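Local coordinates for protein polyhedrin (Orgyia pseudotsugata cypovirus 5, PDB 5A8U) that forms the crystalline matrix of viral occlusion bodies, the polyhedra that protect cypovirus particles in the environment until insect larvae eat them, at residues A[36-39]-A[43-46]; A[46-51]-A[56-61]; A[162-167]-A[172-177]; A[228-233]-A[243-248]. All coordinates share one frame; numbering follows the deposited sequence.

Contact 1 (A[36-39]-A[43-46]); sequences LKYT and VQVY
The amide of Gln44 reaches across to the phenol of Tyr38: NE2 donates to Tyr38 OH at 2.9 Å, with the oxygen close to the amide plane but the bond noticeably bent, 134° at the hydrogen. Ring and amide planes are turned 57° from each other. An outstretched side chain carries the amide there, CG lying opposite the backbone N (chi1 -173°), and on the way Gln44 CB meets the rim of the Tyr38 ring, 3.7 Å from CE1. On the same face Leu36 runs alongside Gln44 and sets CD1 against the edge of the Tyr46 ring, 4.0 Å from CE2. These side chains stand on a beta hairpin, strands 30-37 and 43-50, whose pair Leu36–Gln44 is hydrogen-bonded both ways: Leu36 N to Gln44 O at 2.8 Å and Gln44 N to Leu36 O at 2.9 Å. Leu36 O also receives a CA-H contact from Val43 CA at 3.2 Å. The next pair, Lys37–Val43, is non-hydrogen-bonded and faces helix 230-241, the Lys37 CE and Val43 CG1 atoms lying 4.2 Å apart. Further out, the loop after helix 60-63 fixes the rotation of the Gln44 amide: NE2 also bonds Lys64 O, while OE1 accepts from Asn67 and Asn70. Tyr38 OH has a second partner in Met63 O, and Tyr46 OH bonds Leu62 O.

Contact 2 (A[46-51]-A[56-61]); sequences YNWQGT and GSLNRQ
Tyr46, Trp48 and Leu58 belong to the core of a beta sandwich, where strand 43-50 of the larger antiparallel sheet lies opposite strand 53-58 of the three-stranded one. Leu58 does most of the touching. Its CD2 methyl sits almost exactly over the centre of the Tyr46 ring, 3.9 Å from the centroid and 2° off the normal, a CH-pi contact; the other methyl, CD1, lies over the same face toward one side of the ring, 3.8 Å from Tyr46 CD2. Leu58 points toward strand 43-50, and with CG opposite the carbonyl carbon (chi1 -64°) its branches come down on the Tyr46 ring. The two strand segments run antiparallel at 169° with their axes 9.7 Å apart, a spacing bridged by side chains, as expected between the layers of a sandwich. Beside Tyr46, the indole of Trp48 presents the far edge of its six-membered ring, CH2 lying 4.0 Å from Leu58 CG. Trp48 CZ2 is 4.1 Å from Ser57 O and Trp48 NE1 4.4 Å from Gly56 CA, so the indole reaches the opposite backbone. Phe192 meets Trp48 edge-to-face, Val34 and Ile190 pack on Leu58, and Ser57 packs on Phe220 of the second subunit.

Contact 3 (A[162-167]-A[172-177]); sequences QPLYFC and GKSYYV
Ser174 O accepts the shortest bond of the pairing, from Gln162 N at 2.7 Å, and the N-H points almost straight at it (176°). The return bond, Ser174 N to Gln162 O, is 2.8 Å long, and the same Gln162 O is approached by Lys173 CA at 3.1 Å in a CA-H contact. Two residues along, the pattern repeats: Leu164 N donates to Gly172 O at 2.8 Å, while Gly172 N reaches Leu164 O at a longer 3.2 Å. Between these two hydrogen-bonded pairs lies the non-hydrogen-bonded pair Pro163–Lys173. The backbone N of Pro163, which carries no hydrogen, points away from strand 169-178 here, so the proline costs this pairing no bond. Pro163 CA packs against Lys173 CG at 4.2 Å; the lysine then runs out extended to bond Asn158 through NZ. On the other face Leu164 leans across its neighbour strand. With CG opposite the carbonyl carbon (chi1 -52°), it brings CD1 to 3.5 Å from Ser174 CB, tighter than usual for two carbons. Ser174 OG bonds Gln111 on strand 109-115, and the same strand offers Ile113 to Leu164. Gln162 OE1 takes a bond from Gln246 NE2 in the C-terminal segment, and beyond the pairing Phe166 makes a cation-pi contact with Arg146 of the third subunit. The strand segments run at 139° to each other, well short of exactly antiparallel, as in a strongly twisted antiparallel beta hairpin, which here forms one margin of the large sheet within this chain.

Contact 4 (A[228-233]-A[243-248]); sequences VNEKVA and LVYQNS
The carboxylate of Glu230 takes three hydrogen bonds from the chain beyond its own helix. Two end on OE1, both from Ser248: the backbone N at 2.9 Å, on the syn side and 23° out of the carboxylate plane, and the hydroxyl OG, also at 2.9 Å, coming from above that plane. The third joins the other oxygen, Tyr245 OH donating to the anti lone pair of Glu230 OE2 at 2.7 Å. With both oxygens held, the carboxylate has little freedom to turn, and it stands nearly perpendicular to the Tyr245 ring, at 88°, with Glu230 CD in the plane of that ring at its edge. Van der Waals contacts accompany these bonds. Glu230 CG lies 3.8 Å from Tyr245 CE1, and Asn247 CB approaches Glu230 OE1 at 3.5 Å. The glutamate gets there by extending away from the helix, CG opposite its backbone N (chi1 165°), while Tyr245 is backed by Val234 and meets the ring of Phe238. As for charge, Lys37 lies beside Glu230 and makes a weak bond to Ser248 OG; together with the helix start, it would probably favour the ionised acid. The capping interaction sits just before Glu230: Asn229 OD1 accepts from Val232 N at 2.9 Å. Helix 230-241 thus opens with an asparagine N-cap, and the acidic side chain of its first turn binds the C-terminal segment where it doubles back past the helix.

Overall arrangement
From the N terminus, contact 1 closes the short turn between strands 30-37 and 43-50. Contact 2 begins on Tyr46, where contact 1 ends, and closes the bend into strand 53-58, passing from the larger sheet to the smaller. Much later, contact 3 closes the hairpin at the margin of the larger sheet, with strand 109-115 lying between it and the hairpin of contact 1. Contact 4 spans helix 230-241 and ties its start to the C-terminal segment. None nests inside another. Contact 4 touches both hairpins, through Val43 on Ala233 and Leu164 on Val244, while Lys37 packs on Tyr176 to join contacts 1 and 3.

Contact 1 (A[36-39]-A[43-46])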
loop_
_atom_site.group_PDB
_atom_site.type_symbol
_atom_site.label_atom_id
_atom_site.label_comp_id
_atom_site.label_asym_id
_atom_site.label_seq_id
_atom_site.Cartn_x
_atom_site.Cartn_y
_atom_site.Cartn_z
ATOM N N LEU A 36 0.517 -7.317 -17.876
ATOM C CA LEU A 36 1.648 -6.709 -18.579
ATOM C C LEU A 36 2.279 -7.717 -19.510
ATOM O O LEU A 36 2.447 -8.871 -19.133
ATOM C CB LEU A 36 2.684 -6.226 -17.577
ATOM C CG LEU A 36 2.105 -5.149 -16.655
ATOM C CD1 LEU A 36 2.994 -4.952 -15.446
ATOM C CD2 LEU A 36 1.969 -3.837 -17.428
ATOM N N LYS A 37 2.625 -7.287 -20.723
ATOM C CA LYS A 37 3.138 -8.229 -21.712
ATOM C C LYS A 37 4.581 -7.906 -22.063
ATOM O O LYS A 37 4.922 -6.730 -22.261
ATOM C CB LYS A 37 2.275 -8.175 -22.970
ATOM C CG LYS A 37 0.776 -8.305 -22.669
ATOM C CD LYS A 37 0.021 -8.639 -23.947
ATOM C CE LYS A 37 0.392 -10.035 -24.414
ATOM N NZ LYS A 37 -0.400 -10.444 -25.610
ATOM N N TYR A 38 5.407 -8.949 -22.142
ATOM C CA TYR A 38 6.844 -8.817 -22.370
ATOM C C TYR A 38 7.213 -9.529 -23.658
ATOM O O TYR A 38 6.508 -10.432 -24.091
ATOM C CB TYR A 38 7.658 -9.362 -21.171
ATOM C CG TYR A 38 7.240 -8.659 -19.903
ATOM C CD1 TYR A 38 6.137 -9.109 -19.177
ATOM C CD2 TYR A 38 7.888 -7.511 -19.470
ATOM C CE1 TYR A 38 5.707 -8.448 -18.062
ATOM C CE2 TYR A 38 7.461 -6.835 -18.343
ATOM C CZ TYR A 38 6.376 -7.316 -17.644
ATOM O OH TYR A 38 5.945 -6.676 -16.525
ATOM N N THR A 39 8.301 -9.091 -24.276
ATOM C CA THR A 39 8.649 -9.580 -25.607
ATOM C C THR A 39 9.144 -11.026 -25.612
ATOM O O THR A 39 9.259 -11.629 -26.671
ATOM C CB THR A 39 9.683 -8.666 -26.288
ATOM O OG1 THR A 39 10.848 -8.575 -25.466
ATOM C CG2 THR A 39 9.074 -7.275 -26.470
ATOM N N VAL A 43 3.699 -13.043 -19.279
ATOM C CA VAL A 43 2.689 -12.072 -18.855
ATOM C C VAL A 43 2.752 -11.929 -17.345
ATOM O O VAL A 43 2.870 -12.931 -16.624
ATOM C CB VAL A 43 1.245 -12.407 -19.354
ATOM C CG1 VAL A 43 1.150 -12.239 -20.871
ATOM C CG2 VAL A 43 0.803 -13.807 -18.924
ATOM N N GLN A 44 2.728 -10.684 -16.872
ATOM C CA GLN A 44 2.706 -10.439 -15.437
ATOM C C GLN A 44 1.341 -9.904 -15.068
ATOM O O GLN A 44 0.867 -8.935 -15.664
ATOM C CB GLN A 44 3.800 -9.450 -15.008
ATOM C CG GLN A 44 3.889 -9.313 -13.479
ATOM C CD GLN A 44 5.134 -8.567 -13.018
ATOM O OE1 GLN A 44 5.594 -8.778 -11.890
ATOM N NE2 GLN A 44 5.685 -7.694 -13.874
ATOM N N VAL A 45 0.733 -10.532 -14.066
ATOM C CA VAL A 45 -0.643 -10.264 -13.672
ATOM C C VAL A 45 -0.694 -9.600 -12.305
ATOM O O VAL A 45 -0.030 -10.034 -11.364
ATOM C CB VAL A 45 -1.424 -11.586 -13.570
ATOM C CG1 VAL A 45 -2.880 -11.352 -13.076
ATOM C CG2 VAL A 45 -1.381 -12.328 -14.931
ATOM N N TYR A 46 -1.492 -8.546 -12.210
ATOM C CA TYR A 46 -1.877 -7.968 -10.932
ATOM C C TYR A 46 -3.388 -7.889 -10.918
ATOM O O TYR A 46 -3.984 -7.327 -11.834
ATOM C CB TYR A 46 -1.319 -6.548 -10.795
ATOM C CG TYR A 46 0.189 -6.479 -10.690
ATOM C CD1 TYR A 46 0.823 -6.618 -9.456
ATOM C CD2 TYR A 46 0.973 -6.287 -11.822
ATOM C CE1 TYR A 46 2.215 -6.558 -9.362
ATOM C CE2 TYR A 46 2.345 -6.225 -11.737
ATOM C CZ TYR A 46 2.959 -6.377 -10.510
ATOM O OH TYR A 46 4.332 -6.305 -10.417
#

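Contact 2 (A[46-51]-A[56-61])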
loop_
_atom_site.group_PDB
_atom_site.type_symbol
_atom_site.label_atom_id
_atom_site.label_comp_id
_atom_site.label_asym_id
_atom_site.label_seq_id
_atom_site.Cartn_x
_atom_site.Cartn_y
_atom_site.Cartn_z
ATOM N N TYR A 46 -1.492 -8.546 -12.210
ATOM C CA TYR A 46 -1.877 -7.968 -10.932
ATOM C C TYR A 46 -3.388 -7.889 -10.918
ATOM O O TYR A 46 -3.984 -7.327 -11.834
ATOM C CB TYR A 46 -1.319 -6.548 -10.795
ATOM C CG TYR A 46 0.189 -6.479 -10.690
ATOM C CD1 TYR A 46 0.823 -6.618 -9.456
ATOM C CD2 TYR A 46 0.973 -6.287 -11.822
ATOM C CE1 TYR A 46 2.215 -6.558 -9.362
ATOM C CE2 TYR A 46 2.345 -6.225 -11.737
ATOM C CZ TYR A 46 2.959 -6.377 -10.510
ATOM O OH TYR A 46 4.332 -6.305 -10.417
ATOM N N ASN A 47 -4.004 -8.461 -9.884
ATOM C CA ASN A 47 -5.454 -8.509 -9.735
ATOM C C ASN A 47 -5.897 -7.917 -8.391
ATOM O O ASN A 47 -5.543 -8.426 -7.333
ATOM C CB ASN A 47 -5.962 -9.952 -9.925
ATOM C CG ASN A 47 -7.415 -10.136 -9.494
ATOM O OD1 ASN A 47 -7.695 -10.833 -8.525
ATOM N ND2 ASN A 47 -8.341 -9.489 -10.202
ATOM N N TRP A 48 -6.628 -6.809 -8.460
ATOM C CA TRP A 48 -7.225 -6.163 -7.282
ATOM C C TRP A 48 -8.723 -6.490 -7.181
ATOM O O TRP A 48 -9.404 -6.611 -8.196
ATOM C CB TRP A 48 -7.086 -4.647 -7.385
ATOM C CG TRP A 48 -5.699 -4.067 -7.347
ATOM C CD1 TRP A 48 -5.083 -3.479 -6.276
ATOM C CD2 TRP A 48 -4.796 -3.928 -8.454
ATOM N NE1 TRP A 48 -3.840 -3.008 -6.644
ATOM C CE2 TRP A 48 -3.640 -3.282 -7.972
ATOM C CE3 TRP A 48 -4.844 -4.312 -9.797
ATOM C CZ2 TRP A 48 -2.545 -3.004 -8.795
ATOM C CZ3 TRP A 48 -3.757 -4.029 -10.613
ATOM C CH2 TRP A 48 -2.625 -3.383 -10.109
ATOM N N GLN A 49 -9.241 -6.611 -5.956
ATOM C CA GLN A 49 -10.666 -6.831 -5.753
ATOM C C GLN A 49 -11.175 -5.797 -4.760
ATOM O O GLN A 49 -10.404 -5.255 -3.970
ATOM C CB GLN A 49 -10.925 -8.219 -5.158
ATOM C CG GLN A 49 -10.379 -9.377 -5.947
ATOM C CD GLN A 49 -10.634 -10.701 -5.253
ATOM O OE1 GLN A 49 -11.790 -11.059 -4.977
ATOM N NE2 GLN A 49 -9.556 -11.432 -4.951
ATOM N N GLY A 50 -12.474 -5.523 -4.794
ATOM C CA GLY A 50 -13.067 -4.602 -3.835
ATOM C C GLY A 50 -14.578 -4.662 -3.953
ATOM O O GLY A 50 -15.102 -5.379 -4.786
ATOM N N THR A 51 -15.278 -3.913 -3.111
ATOM C CA THR A 51 -16.728 -3.941 -3.116
ATOM C C THR A 51 -17.306 -2.660 -3.714
ATOM O O THR A 51 -18.149 -2.727 -4.592
ATOM C CB THR A 51 -17.256 -4.128 -1.700
ATOM O OG1 THR A 51 -16.528 -3.261 -0.813
ATOM C CG2 THR A 51 -17.068 -5.573 -1.269
ATOM N N GLY A 56 -5.642 1.852 -7.290
ATOM C CA GLY A 56 -4.314 1.301 -7.143
ATOM C C GLY A 56 -3.376 1.938 -8.145
ATOM O O GLY A 56 -3.768 2.846 -8.887
ATOM N N SER A 57 -2.138 1.461 -8.148
ATOM C CA SER A 57 -1.113 2.018 -9.004
ATOM C C SER A 57 0.023 1.015 -9.151
ATOM O O SER A 57 0.150 0.088 -8.356
ATOM C CB SER A 57 -0.576 3.341 -8.420
ATOM O OG SER A 57 0.259 3.119 -7.282
ATOM N N LEU A 58 0.850 1.209 -10.169
ATOM C CA LEU A 58 2.076 0.432 -10.284
ATOM C C LEU A 58 3.194 1.376 -10.691
ATOM O O LEU A 58 3.081 2.062 -11.711
ATOM C CB LEU A 58 1.944 -0.655 -11.350
ATOM C CG LEU A 58 0.906 -1.744 -11.106
ATOM C CD1 LEU A 58 0.749 -2.565 -12.379
ATOM C CD2 LEU A 58 1.322 -2.624 -9.926
ATOM N N ASN A 59 4.266 1.431 -9.907
ATOM C CA ASN A 59 5.431 2.190 -10.356
ATOM C C ASN A 59 6.377 1.335 -11.207
ATOM O O ASN A 59 6.086 0.156 -11.484
ATOM C CB ASN A 59 6.154 2.878 -9.188
ATOM C CG ASN A 59 6.730 1.900 -8.187
ATOM O OD1 ASN A 59 6.748 0.678 -8.414
ATOM N ND2 ASN A 59 7.233 2.437 -7.072
ATOM N N ARG A 60 7.501 1.902 -11.655
ATOM C CA ARG A 60 8.338 1.136 -12.589
ATOM C C ARG A 60 8.863 -0.155 -11.968
ATOM O O ARG A 60 9.011 -1.171 -12.664
ATOM C CB ARG A 60 9.503 1.967 -13.173
ATOM C CG ARG A 60 9.133 2.834 -14.393
ATOM C CD ARG A 60 8.326 2.088 -15.503
ATOM N NE ARG A 60 9.122 1.232 -16.396
ATOM C CZ ARG A 60 8.623 0.648 -17.490
ATOM N NH1 ARG A 60 7.349 0.845 -17.820
ATOM N NH2 ARG A 60 9.386 -0.116 -18.272
ATOM N N GLN A 61 9.095 -0.147 -10.660
ATOM C CA GLN A 61 9.601 -1.353 -10.001
ATOM C C GLN A 61 8.654 -2.542 -10.160
ATOM O O GLN A 61 9.101 -3.684 -10.212
ATOM C CB GLN A 61 9.864 -1.101 -8.515
ATOM C CG GLN A 61 11.168 -0.354 -8.249
ATOM C CD GLN A 61 11.015 1.158 -8.200
ATOM O OE1 GLN A 61 10.051 1.702 -8.733
ATOM N NE2 GLN A 61 11.995 1.845 -7.592
#

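Contact 3 (A[162-167]-A[172-177])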
loop_
_atom_site.group_PDB
_atom_site.type_symbol
_atom_site.label_atom_id
_atom_site.label_comp_id
_atom_site.label_asym_id
_atom_site.label_seq_id
_atom_site.Cartn_x
_atom_site.Cartn_y
_atom_site.Cartn_z
ATOM N N GLN A 162 -13.364 -2.548 -24.646
ATOM C CA GLN A 162 -14.132 -3.506 -25.413
ATOM C C GLN A 162 -14.952 -4.366 -24.473
ATOM O O GLN A 162 -14.441 -4.868 -23.479
ATOM C CB GLN A 162 -13.192 -4.388 -26.241
ATOM C CG GLN A 162 -12.303 -3.614 -27.194
ATOM C CD GLN A 162 -11.417 -4.534 -27.999
ATOM O OE1 GLN A 162 -11.881 -5.539 -28.517
ATOM N NE2 GLN A 162 -10.140 -4.206 -28.095
ATOM N N PRO A 163 -16.233 -4.566 -24.797
ATOM C CA PRO A 163 -17.081 -5.372 -23.917
ATOM C C PRO A 163 -16.712 -6.851 -23.996
ATOM O O PRO A 163 -16.481 -7.389 -25.079
ATOM C CB PRO A 163 -18.490 -5.148 -24.481
ATOM C CG PRO A 163 -18.377 -4.001 -25.431
ATOM C CD PRO A 163 -16.980 -4.037 -25.954
ATOM N N LEU A 164 -16.614 -7.487 -22.841
ATOM C CA LEU A 164 -16.325 -8.913 -22.774
ATOM C C LEU A 164 -17.534 -9.606 -22.152
ATOM O O LEU A 164 -17.919 -9.322 -21.014
ATOM C CB LEU A 164 -15.050 -9.186 -21.956
ATOM C CG LEU A 164 -13.779 -8.417 -22.351
ATOM C CD1 LEU A 164 -12.576 -8.814 -21.461
ATOM C CD2 LEU A 164 -13.437 -8.604 -23.814
ATOM N N TYR A 165 -18.126 -10.521 -22.909
ATOM C CA TYR A 165 -19.340 -11.206 -22.490
ATOM C C TYR A 165 -19.071 -12.567 -21.865
ATOM O O TYR A 165 -18.100 -13.240 -22.204
ATOM C CB TYR A 165 -20.300 -11.359 -23.679
ATOM C CG TYR A 165 -20.994 -10.070 -24.024
ATOM C CD1 TYR A 165 -20.397 -9.138 -24.850
ATOM C CD2 TYR A 165 -22.234 -9.761 -23.477
ATOM C CE1 TYR A 165 -21.023 -7.937 -25.148
ATOM C CE2 TYR A 165 -22.863 -8.566 -23.765
ATOM C CZ TYR A 165 -22.255 -7.662 -24.603
ATOM O OH TYR A 165 -22.883 -6.472 -24.901
ATOM N N PHE A 166 -19.941 -12.966 -20.946
ATOM C CA PHE A 166 -19.906 -14.306 -20.369
ATOM C C PHE A 166 -21.340 -14.784 -20.484
ATOM O O PHE A 166 -22.239 -14.193 -19.898
ATOM C CB PHE A 166 -19.431 -14.260 -18.907
ATOM C CG PHE A 166 -19.126 -15.614 -18.315
ATOM C CD1 PHE A 166 -20.152 -16.456 -17.907
ATOM C CD2 PHE A 166 -17.812 -16.037 -18.138
ATOM C CE1 PHE A 166 -19.875 -17.703 -17.353
ATOM C CE2 PHE A 166 -17.531 -17.283 -17.581
ATOM C CZ PHE A 166 -18.565 -18.116 -17.195
ATOM N N CYS A 167 -21.557 -15.828 -21.283
ATOM C CA CYS A 167 -22.906 -16.242 -21.643
ATOM C C CYS A 167 -23.673 -15.075 -22.260
ATOM O O CYS A 167 -23.231 -14.475 -23.246
ATOM C CB CYS A 167 -23.653 -16.789 -20.423
ATOM S SG CYS A 167 -23.023 -18.370 -19.804
ATOM N N GLY A 172 -17.484 -7.838 -18.254
ATOM C CA GLY A 172 -16.470 -6.846 -17.999
ATOM C C GLY A 172 -16.090 -6.142 -19.277
ATOM O O GLY A 172 -16.727 -6.325 -20.319
ATOM N N LYS A 173 -15.058 -5.312 -19.193
ATOM C CA LYS A 173 -14.537 -4.622 -20.360
ATOM C C LYS A 173 -13.026 -4.654 -20.317
ATOM O O LYS A 173 -12.421 -4.709 -19.240
ATOM C CB LYS A 173 -15.018 -3.170 -20.415
ATOM C CG LYS A 173 -16.531 -3.006 -20.430
ATOM C CD LYS A 173 -16.826 -1.565 -20.843
ATOM C CE LYS A 173 -18.276 -1.191 -20.834
ATOM N NZ LYS A 173 -18.370 0.129 -21.564
ATOM N N SER A 174 -12.418 -4.621 -21.494
ATOM C CA SER A 174 -10.970 -4.712 -21.582
ATOM C C SER A 174 -10.418 -3.609 -22.460
ATOM O O SER A 174 -11.016 -3.247 -23.483
ATOM C CB SER A 174 -10.575 -6.083 -22.167
ATOM O OG SER A 174 -9.193 -6.128 -22.454
ATOM N N TYR A 175 -9.262 -3.082 -22.073
ATOM C CA TYR A 175 -8.578 -2.095 -22.889
ATOM C C TYR A 175 -7.159 -2.590 -23.171
ATOM O O TYR A 175 -6.380 -2.868 -22.239
ATOM C CB TYR A 175 -8.562 -0.728 -22.184
ATOM C CG TYR A 175 -7.801 0.328 -22.946
ATOM C CD1 TYR A 175 -8.098 0.588 -24.276
ATOM C CD2 TYR A 175 -6.794 1.074 -22.334
ATOM C CE1 TYR A 175 -7.408 1.560 -24.997
ATOM C CE2 TYR A 175 -6.092 2.056 -23.046
ATOM C CZ TYR A 175 -6.402 2.282 -24.384
ATOM O OH TYR A 175 -5.721 3.241 -25.106
ATOM N N TYR A 176 -6.824 -2.707 -24.453
ATOM C CA TYR A 176 -5.485 -3.141 -24.841
ATOM C C TYR A 176 -4.696 -1.949 -25.346
ATOM O O TYR A 176 -5.183 -1.168 -26.175
ATOM C CB TYR A 176 -5.554 -4.227 -25.938
ATOM C CG TYR A 176 -4.196 -4.638 -26.457
ATOM C CD1 TYR A 176 -3.461 -5.634 -25.814
ATOM C CD2 TYR A 176 -3.649 -4.038 -27.583
ATOM C CE1 TYR A 176 -2.217 -6.016 -26.277
ATOM C CE2 TYR A 176 -2.399 -4.415 -28.060
ATOM C CZ TYR A 176 -1.694 -5.408 -27.404
ATOM O OH TYR A 176 -0.455 -5.779 -27.865
ATOM N N VAL A 177 -3.477 -1.786 -24.846
ATOM C CA VAL A 177 -2.668 -0.670 -25.331
ATOM C C VAL A 177 -1.183 -0.981 -25.417
ATOM O O VAL A 177 -0.595 -1.623 -24.542
ATOM C CB VAL A 177 -2.904 0.624 -24.519
ATOM C CG1 VAL A 177 -2.321 0.476 -23.115
ATOM C CG2 VAL A 177 -2.288 1.834 -25.235
#

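Contact 4 (A[228-233]-A[243-248])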
loop_
_atom_site.group_PDB
_atom_site.type_symbol
_atom_site.label_atom_id
_atom_site.label_comp_id
_atom_site.label_asym_id
_atom_site.label_seq_id
_atom_site.Cartn_x
_atom_site.Cartn_y
_atom_site.Cartn_z
ATOM N N VAL A 228 4.709 -17.954 -17.776
ATOM C CA VAL A 228 5.570 -18.129 -18.945
ATOM C C VAL A 228 4.910 -17.659 -20.259
ATOM O O VAL A 228 5.576 -17.108 -21.138
ATOM C CB VAL A 228 6.055 -19.599 -19.064
ATOM C CG1 VAL A 228 4.880 -20.533 -19.343
ATOM C CG2 VAL A 228 7.140 -19.717 -20.143
ATOM N N ASN A 229 3.609 -17.879 -20.385
ATOM C CA ASN A 229 2.871 -17.322 -21.512
ATOM C C ASN A 229 1.408 -17.128 -21.197
ATOM O O ASN A 229 0.920 -17.577 -20.150
ATOM C CB ASN A 229 3.082 -18.109 -22.821
ATOM C CG ASN A 229 2.478 -19.506 -22.813
ATOM O OD1 ASN A 229 1.623 -19.843 -21.996
ATOM N ND2 ASN A 229 2.892 -20.315 -23.783
ATOM N N GLU A 230 0.718 -16.451 -22.105
ATOM C CA GLU A 230 -0.693 -16.166 -21.928
ATOM C C GLU A 230 -1.515 -17.453 -21.852
ATOM O O GLU A 230 -2.482 -17.530 -21.105
ATOM C CB GLU A 230 -1.161 -15.271 -23.082
ATOM C CG GLU A 230 -2.658 -15.163 -23.272
ATOM C CD GLU A 230 -2.982 -14.202 -24.398
ATOM O OE1 GLU A 230 -3.030 -14.637 -25.569
ATOM O OE2 GLU A 230 -3.120 -13.001 -24.103
ATOM N N LYS A 231 -1.135 -18.463 -22.637
ATOM C CA LYS A 231 -1.878 -19.719 -22.658
ATOM C C LYS A 231 -1.967 -20.323 -21.260
ATOM O O LYS A 231 -3.052 -20.684 -20.781
ATOM C CB LYS A 231 -1.194 -20.674 -23.641
ATOM C CG LYS A 231 -1.877 -22.026 -23.803
ATOM C CD LYS A 231 -1.384 -23.027 -22.787
ATOM C CE LYS A 231 -1.844 -24.436 -23.172
ATOM N NZ LYS A 231 -1.696 -25.357 -22.022
ATOM N N VAL A 232 -0.827 -20.404 -20.587
ATOM C CA VAL A 232 -0.789 -20.948 -19.241
ATOM C C VAL A 232 -1.541 -20.060 -18.230
ATOM O O VAL A 232 -2.264 -20.543 -17.368
ATOM C CB VAL A 232 0.671 -21.191 -18.789
ATOM C CG1 VAL A 232 0.702 -21.632 -17.332
ATOM C CG2 VAL A 232 1.326 -22.231 -19.713
ATOM N N ALA A 233 -1.362 -18.750 -18.335
ATOM C CA ALA A 233 -2.087 -17.826 -17.476
ATOM C C ALA A 233 -3.599 -18.029 -17.574
ATOM O O ALA A 233 -4.292 -18.040 -16.561
ATOM C CB ALA A 233 -1.742 -16.389 -17.849
ATOM N N LEU A 243 -12.719 -15.113 -14.468
ATOM C CA LEU A 243 -12.336 -13.767 -14.870
ATOM C C LEU A 243 -12.244 -13.718 -16.390
ATOM O O LEU A 243 -11.478 -14.471 -16.988
ATOM C CB LEU A 243 -10.975 -13.409 -14.264
ATOM C CG LEU A 243 -10.956 -13.147 -12.755
ATOM C CD1 LEU A 243 -9.538 -13.095 -12.222
ATOM C CD2 LEU A 243 -11.672 -11.838 -12.472
ATOM N N VAL A 244 -13.013 -12.843 -17.028
ATOM C CA VAL A 244 -12.902 -12.706 -18.474
ATOM C C VAL A 244 -11.595 -12.043 -18.854
ATOM O O VAL A 244 -11.004 -11.282 -18.082
ATOM C CB VAL A 244 -14.086 -11.952 -19.121
ATOM C CG1 VAL A 244 -15.327 -12.855 -19.166
ATOM C CG2 VAL A 244 -14.351 -10.634 -18.397
ATOM N N TYR A 245 -11.144 -12.341 -20.059
ATOM C CA TYR A 245 -9.813 -11.968 -20.496
ATOM C C TYR A 245 -9.841 -12.020 -22.012
ATOM O O TYR A 245 -10.409 -12.940 -22.594
ATOM C CB TYR A 245 -8.821 -13.008 -19.956
ATOM C CG TYR A 245 -7.389 -12.825 -20.378
ATOM C CD1 TYR A 245 -6.925 -13.325 -21.589
ATOM C CD2 TYR A 245 -6.481 -12.167 -19.549
ATOM C CE1 TYR A 245 -5.607 -13.161 -21.976
ATOM C CE2 TYR A 245 -5.151 -12.005 -19.930
ATOM C CZ TYR A 245 -4.730 -12.506 -21.145
ATOM O OH TYR A 245 -3.427 -12.345 -21.531
ATOM N N GLN A 246 -9.226 -11.045 -22.662
ATOM C CA GLN A 246 -9.175 -11.073 -24.115
ATOM C C GLN A 246 -7.797 -11.551 -24.573
ATOM O O GLN A 246 -6.768 -10.969 -24.212
ATOM C CB GLN A 246 -9.481 -9.693 -24.701
ATOM C CG GLN A 246 -9.550 -9.703 -26.222
ATOM C CD GLN A 246 -9.715 -8.311 -26.787
ATOM O OE1 GLN A 246 -8.750 -7.553 -26.888
ATOM N NE2 GLN A 246 -10.951 -7.954 -27.134
ATOM N N ASN A 247 -7.757 -12.630 -25.353
ATOM C CA ASN A 247 -6.443 -13.140 -25.733
ATOM C C ASN A 247 -5.783 -12.392 -26.899
ATOM O O ASN A 247 -6.359 -11.446 -27.447
ATOM C CB ASN A 247 -6.472 -14.657 -25.958
ATOM C CG ASN A 247 -7.168 -15.067 -27.263
ATOM O OD1 ASN A 247 -7.448 -14.249 -28.141
ATOM N ND2 ASN A 247 -7.423 -16.358 -27.394
ATOM N N SER A 248 -4.576 -12.827 -27.257
ATOM C CA SER A 248 -3.745 -12.173 -28.270
ATOM C C SER A 248 -4.363 -12.128 -29.661
ATOM O O SER A 248 -3.852 -11.438 -30.546
ATOM C CB SER A 248 -2.376 -12.865 -28.342
ATOM O OG SER A 248 -1.642 -12.607 -27.163
#